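Local structure of Succinylglutamatedesuccinylase/aspartoacylase (Rhodobacter sphaeroides 2.4.1, 3CDX) at residues S107-G120 and G124-S136. The protein is a metal-binding protein of the succinylglutamate desuccinylase/aspartoacylase family that probably hydrolyses carbon-nitrogen bonds in linear amides. Numbering follows the deposited sequence.
Sequences SPVDGRDINRCFPG and GTFSQMLAHFLDS
In this zinc-exopeptidase-like catalytic domain, the loop 107-120 runs beside the first turns of helix 126-138, from T125 to H132, and passes the metal site at I114; D110 ties the two together at the helix start. Its carboxylate sits over the helix N-terminus and takes four bonds. OD1 receives the hydroxyl of S127 on its syn lone pair, OG to OD1 2.6 Å, and closes an Asx turn by accepting R112 N from above the carboxylate plane. OD2 accepts S127 N at 2.8 Å, nearly straight at 162°, and T125 OG1 at 2.8 Å, the two donors arriving from opposite faces of the plane. With chi1 at 58°, CG lies between the backbone N and the carbonyl carbon, which swings both oxygens over the first helical turn. With an alanine here, S127 N, R112 N and the hydroxyls of S127 and T125 would probably lose their carboxylate acceptor, weakening the tie between loop and helix start. A water joins R112 NH2 to T125 OG1, while C117 SG covers one face of the guanidinium, 3.6 Å above its plane.

Further on, I114 lays CD1 against L130 CD2 at 3.7 Å; its neighbour D113 accepts a hydrogen bond at OD1 from NE2 of H63, a calcium ligand, a second-shell bond that is likely to orient H63. F118 puts a ring face over A131, whose CB points at the ring centre in a CH-pi contact only 13° off the normal, and F199 meets the same ring. D135, in a salt bridge with R206, shares a water with the carbonyl of P119, a proline joined to F118 by a cis peptide bond. G120 presses so close to the helix that a CB would clash with H132 N, and its CA makes a CA-H...O contact of 3.4 Å with Q128 O.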
loop_
_atom_site.group_PDB
_atom_site.type_symbol
_atom_site.label_atom_id
_atom_site.label_comp_id
_atom_site.label_asym_id
_atom_site.label_seq_id
_atom_site.Cartn_x
_atom_site.Cartn_y
_atom_site.Cartn_z
ATOM N N SER A 107 -0.934 -12.127 9.034
ATOM C CA SER A 107 -2.319 -11.934 8.624
ATOM C C SER A 107 -2.499 -10.714 7.734
ATOM O O SER A 107 -2.103 -9.618 8.122
ATOM C CB SER A 107 -3.187 -11.727 9.861
ATOM O OG SER A 107 -4.559 -11.598 9.519
ATOM N N PRO A 108 -3.165 -10.878 6.576
ATOM C CA PRO A 108 -3.435 -9.653 5.794
ATOM C C PRO A 108 -4.613 -8.845 6.397
ATOM O O PRO A 108 -4.950 -7.777 5.884
ATOM C CB PRO A 108 -3.852 -10.201 4.404
ATOM C CG PRO A 108 -4.543 -11.514 4.754
ATOM C CD PRO A 108 -3.728 -12.085 5.941
ATOM N N VAL A 109 -5.268 -9.361 7.436
ATOM C CA VAL A 109 -6.366 -8.622 8.041
ATOM C C VAL A 109 -5.816 -7.562 9.015
ATOM O O VAL A 109 -6.166 -6.391 8.932
ATOM C CB VAL A 109 -7.401 -9.576 8.753
ATOM C CG1 VAL A 109 -8.411 -8.781 9.599
ATOM C CG2 VAL A 109 -8.133 -10.462 7.739
ATOM N N ASP A 110 -4.921 -7.981 9.909
ATOM C CA ASP A 110 -4.399 -7.125 10.986
ATOM C C ASP A 110 -2.868 -7.100 11.071
ATOM O O ASP A 110 -2.262 -6.506 12.005
ATOM C CB ASP A 110 -5.033 -7.504 12.327
ATOM C CG ASP A 110 -4.794 -8.964 12.722
ATOM O OD1 ASP A 110 -3.987 -9.665 12.069
ATOM O OD2 ASP A 110 -5.387 -9.388 13.738
ATOM N N GLY A 111 -2.235 -7.761 10.103
ATOM C CA GLY A 111 -0.797 -7.802 9.993
ATOM C C GLY A 111 -0.099 -8.553 11.099
ATOM O O GLY A 111 1.144 -8.478 11.224
ATOM N N ARG A 112 -0.870 -9.242 11.939
ATOM C CA ARG A 112 -0.271 -9.989 13.028
ATOM C C ARG A 112 0.274 -11.379 12.648
ATOM O O ARG A 112 -0.273 -12.095 11.806
ATOM C CB ARG A 112 -1.231 -10.132 14.229
ATOM C CG ARG A 112 -1.643 -8.777 14.943
ATOM C CD ARG A 112 -0.464 -7.945 15.510
ATOM N NE ARG A 112 0.190 -8.562 16.690
ATOM C CZ ARG A 112 -0.261 -8.505 17.955
ATOM N NH1 ARG A 112 0.433 -9.093 18.932
ATOM N NH2 ARG A 112 -1.401 -7.865 18.263
ATOM N N ASP A 113 1.334 -11.771 13.343
ATOM C CA ASP A 113 1.728 -13.168 13.371
ATOM C C ASP A 113 0.857 -13.791 14.449
ATOM O O ASP A 113 1.057 -13.530 15.627
ATOM C CB ASP A 113 3.193 -13.297 13.749
ATOM C CG ASP A 113 3.694 -14.741 13.638
ATOM O OD1 ASP A 113 2.888 -15.679 13.850
ATOM O OD2 ASP A 113 4.896 -14.907 13.322
ATOM N N ILE A 114 -0.122 -14.590 14.058
ATOM C CA ILE A 114 -1.067 -15.120 15.025
ATOM C C ILE A 114 -0.375 -15.907 16.129
ATOM O O ILE A 114 -0.889 -15.974 17.249
ATOM C CB ILE A 114 -2.166 -15.969 14.348
ATOM C CG1 ILE A 114 -3.306 -16.332 15.315
ATOM C CG2 ILE A 114 -1.548 -17.222 13.708
ATOM C CD1 ILE A 114 -4.609 -16.891 14.584
ATOM N N ASN A 115 0.780 -16.496 15.813
ATOM C CA ASN A 115 1.523 -17.300 16.768
ATOM C C ASN A 115 2.434 -16.462 17.654
ATOM O O ASN A 115 3.326 -16.987 18.308
ATOM C CB ASN A 115 2.340 -18.371 16.037
ATOM C CG ASN A 115 2.162 -19.762 16.629
ATOM O OD1 ASN A 115 1.208 -20.025 17.370
ATOM N ND2 ASN A 115 3.077 -20.688 16.264
ATOM N N ARG A 116 2.239 -15.143 17.630
ATOM C CA ARG A 116 2.765 -14.282 18.663
ATOM C C ARG A 116 1.573 -13.643 19.400
ATOM O O ARG A 116 1.779 -12.655 20.130
ATOM C CB ARG A 116 3.675 -13.177 18.062
ATOM C CG ARG A 116 4.866 -13.662 17.245
ATOM C CD ARG A 116 5.775 -14.593 18.056
ATOM N NE ARG A 116 6.987 -15.009 17.345
ATOM C CZ ARG A 116 7.204 -16.222 16.823
ATOM N NH1 ARG A 116 6.283 -17.175 16.903
ATOM N NH2 ARG A 116 8.353 -16.480 16.196
ATOM N N CYS A 117 0.351 -14.186 19.181
ATOM C CA CYS A 117 -0.909 -13.600 19.708
ATOM C C CYS A 117 -1.639 -14.405 20.798
ATOM O O CYS A 117 -2.649 -13.947 21.334
ATOM C CB CYS A 117 -1.935 -13.312 18.583
ATOM S SG CYS A 117 -1.495 -11.959 17.498
ATOM N N PHE A 118 -1.165 -15.605 21.104
ATOM C CA PHE A 118 -1.835 -16.435 22.101
ATOM C C PHE A 118 -1.500 -15.965 23.529
ATOM O O PHE A 118 -0.401 -15.432 23.758
ATOM C CB PHE A 118 -1.446 -17.888 21.911
ATOM C CG PHE A 118 -2.089 -18.535 20.706
ATOM C CD1 PHE A 118 -1.454 -18.527 19.491
ATOM C CD2 PHE A 118 -3.345 -19.136 20.807
ATOM C CE1 PHE A 118 -2.037 -19.104 18.384
ATOM C CE2 PHE A 118 -3.943 -19.723 19.713
ATOM C CZ PHE A 118 -3.287 -19.715 18.496
ATOM N N PRO A 119 -2.418 -16.197 24.499
ATOM C CA PRO A 119 -3.723 -16.863 24.380
ATOM C C PRO A 119 -4.859 -16.062 23.689
ATOM O O PRO A 119 -5.946 -16.616 23.463
ATOM C CB PRO A 119 -4.071 -17.218 25.836
ATOM C CG PRO A 119 -3.315 -16.208 26.672
ATOM C CD PRO A 119 -2.092 -15.831 25.893
ATOM N N GLY A 120 -4.609 -14.790 23.369
ATOM C CA GLY A 120 -5.513 -13.995 22.556
ATOM C C GLY A 120 -6.506 -13.176 23.356
ATOM O O GLY A 120 -6.622 -13.327 24.571
ATOM N N GLY A 124 -10.221 -8.295 20.645
ATOM C CA GLY A 124 -9.182 -7.661 19.850
ATOM C C GLY A 124 -9.376 -7.840 18.351
ATOM O O GLY A 124 -10.491 -8.137 17.863
ATOM N N THR A 125 -8.278 -7.651 17.625
ATOM C CA THR A 125 -8.316 -7.776 16.185
ATOM C C THR A 125 -8.457 -9.250 15.746
ATOM O O THR A 125 -8.393 -10.176 16.568
ATOM C CB THR A 125 -7.064 -7.168 15.554
ATOM O OG1 THR A 125 -5.915 -7.904 15.994
ATOM C CG2 THR A 125 -6.948 -5.671 15.894
ATOM N N PHE A 126 -8.633 -9.458 14.439
ATOM C CA PHE A 126 -9.050 -10.763 13.934
ATOM C C PHE A 126 -8.152 -11.892 14.457
ATOM O O PHE A 126 -8.642 -12.901 14.948
ATOM C CB PHE A 126 -9.056 -10.781 12.414
ATOM C CG PHE A 126 -9.554 -12.100 11.850
ATOM C CD1 PHE A 126 -10.908 -12.312 11.646
ATOM C CD2 PHE A 126 -8.668 -13.145 11.615
ATOM C CE1 PHE A 126 -11.360 -13.533 11.172
ATOM C CE2 PHE A 126 -9.109 -14.367 11.154
ATOM C CZ PHE A 126 -10.458 -14.560 10.928
ATOM N N SER A 127 -6.834 -11.696 14.366
ATOM C CA SER A 127 -5.882 -12.749 14.688
ATOM C C SER A 127 -5.931 -13.052 16.195
ATOM O O SER A 127 -5.841 -14.203 16.584
ATOM C CB SER A 127 -4.448 -12.342 14.270
ATOM O OG SER A 127 -4.360 -12.157 12.879
ATOM N N GLN A 128 -6.090 -12.001 17.003
ATOM C CA GLN A 128 -6.244 -12.119 18.450
ATOM C C GLN A 128 -7.524 -12.858 18.840
ATOM O O GLN A 128 -7.520 -13.656 19.788
ATOM C CB GLN A 128 -6.208 -10.738 19.138
ATOM C CG GLN A 128 -4.907 -9.909 18.974
ATOM C CD GLN A 128 -4.994 -8.554 19.682
ATOM O OE1 GLN A 128 -5.888 -7.744 19.407
ATOM N NE2 GLN A 128 -4.074 -8.318 20.608
ATOM N N MET A 129 -8.617 -12.577 18.124
ATOM C CA MET A 129 -9.917 -13.217 18.394
ATOM C C MET A 129 -9.904 -14.704 17.970
ATOM O O MET A 129 -10.462 -15.602 18.638
ATOM C CB MET A 129 -11.009 -12.412 17.643
ATOM C CG MET A 129 -12.277 -13.194 17.289
ATOM S SD MET A 129 -13.505 -12.342 16.225
ATOM C CE MET A 129 -12.947 -13.083 14.637
ATOM N N LEU A 130 -9.242 -14.965 16.856
ATOM C CA LEU A 130 -9.051 -16.336 16.406
ATOM C C LEU A 130 -8.122 -17.112 17.358
ATOM O O LEU A 130 -8.378 -18.258 17.661
ATOM C CB LEU A 130 -8.546 -16.376 14.935
ATOM C CG LEU A 130 -8.281 -17.767 14.355
ATOM C CD1 LEU A 130 -9.597 -18.661 14.458
ATOM C CD2 LEU A 130 -7.776 -17.621 12.908
ATOM N N ALA A 131 -7.047 -16.498 17.828
ATOM C CA ALA A 131 -6.178 -17.182 18.770
ATOM C C ALA A 131 -6.982 -17.524 20.035
ATOM O O ALA A 131 -6.856 -18.613 20.558
ATOM C CB ALA A 131 -4.976 -16.336 19.107
ATOM N N HIS A 132 -7.818 -16.591 20.520
ATOM C CA HIS A 132 -8.632 -16.864 21.715
ATOM C C HIS A 132 -9.605 -18.046 21.533
ATOM O O HIS A 132 -9.705 -18.939 22.399
ATOM C CB HIS A 132 -9.377 -15.611 22.186
ATOM C CG HIS A 132 -10.423 -15.892 23.229
ATOM N ND1 HIS A 132 -11.754 -16.085 22.911
ATOM C CD2 HIS A 132 -10.331 -16.019 24.580
ATOM C CE1 HIS A 132 -12.435 -16.332 24.020
ATOM N NE2 HIS A 132 -11.597 -16.297 25.047
ATOM N N PHE A 133 -10.303 -18.083 20.402
ATOM C CA PHE A 133 -11.230 -19.194 20.095
ATOM C C PHE A 133 -10.497 -20.524 20.123
ATOM O O PHE A 133 -11.005 -21.494 20.643
ATOM C CB PHE A 133 -11.892 -18.969 18.721
ATOM C CG PHE A 133 -12.753 -20.143 18.219
ATOM C CD1 PHE A 133 -14.057 -20.336 18.697
ATOM C CD2 PHE A 133 -12.257 -21.029 17.268
ATOM C CE1 PHE A 133 -14.841 -21.390 18.251
ATOM C CE2 PHE A 133 -13.047 -22.113 16.807
ATOM C CZ PHE A 133 -14.347 -22.286 17.305
ATOM N N LEU A 134 -9.294 -20.573 19.559
ATOM C CA LEU A 134 -8.597 -21.850 19.485
ATOM C C LEU A 134 -8.162 -22.353 20.862
ATOM O O LEU A 134 -8.298 -23.520 21.136
ATOM C CB LEU A 134 -7.411 -21.755 18.571
ATOM C CG LEU A 134 -7.853 -21.883 17.136
ATOM C CD1 LEU A 134 -6.988 -20.920 16.347
ATOM C CD2 LEU A 134 -7.746 -23.380 16.640
ATOM N N ASP A 135 -7.667 -21.437 21.696
ATOM C CA ASP A 135 -7.175 -21.738 23.065
ATOM C C ASP A 135 -8.288 -21.945 24.075
ATOM O O ASP A 135 -8.223 -22.871 24.892
ATOM C CB ASP A 135 -6.225 -20.652 23.584
ATOM C CG ASP A 135 -5.903 -20.823 25.107
ATOM O OD1 ASP A 135 -5.225 -21.811 25.492
ATOM O OD2 ASP A 135 -6.346 -19.985 25.914
ATOM N N SER A 136 -9.318 -21.113 24.019
ATOM C CA SER A 136 -10.409 -21.192 24.988
ATOM C C SER A 136 -11.544 -22.130 24.620
ATOM O O SER A 136 -12.230 -22.586 25.493
ATOM C CB SER A 136 -10.990 -19.789 25.237
ATOM O OG SER A 136 -9.988 -19.024 25.876
HETATM O O HOH W 1 -5.392 -13.662 10.577
HETATM O O HOH W 2 -3.439 -6.824 16.740
HETATM O O HOH W 3 -2.946 -11.093 21.476
HETATM O O HOH W 4 -7.629 -17.678 25.310
#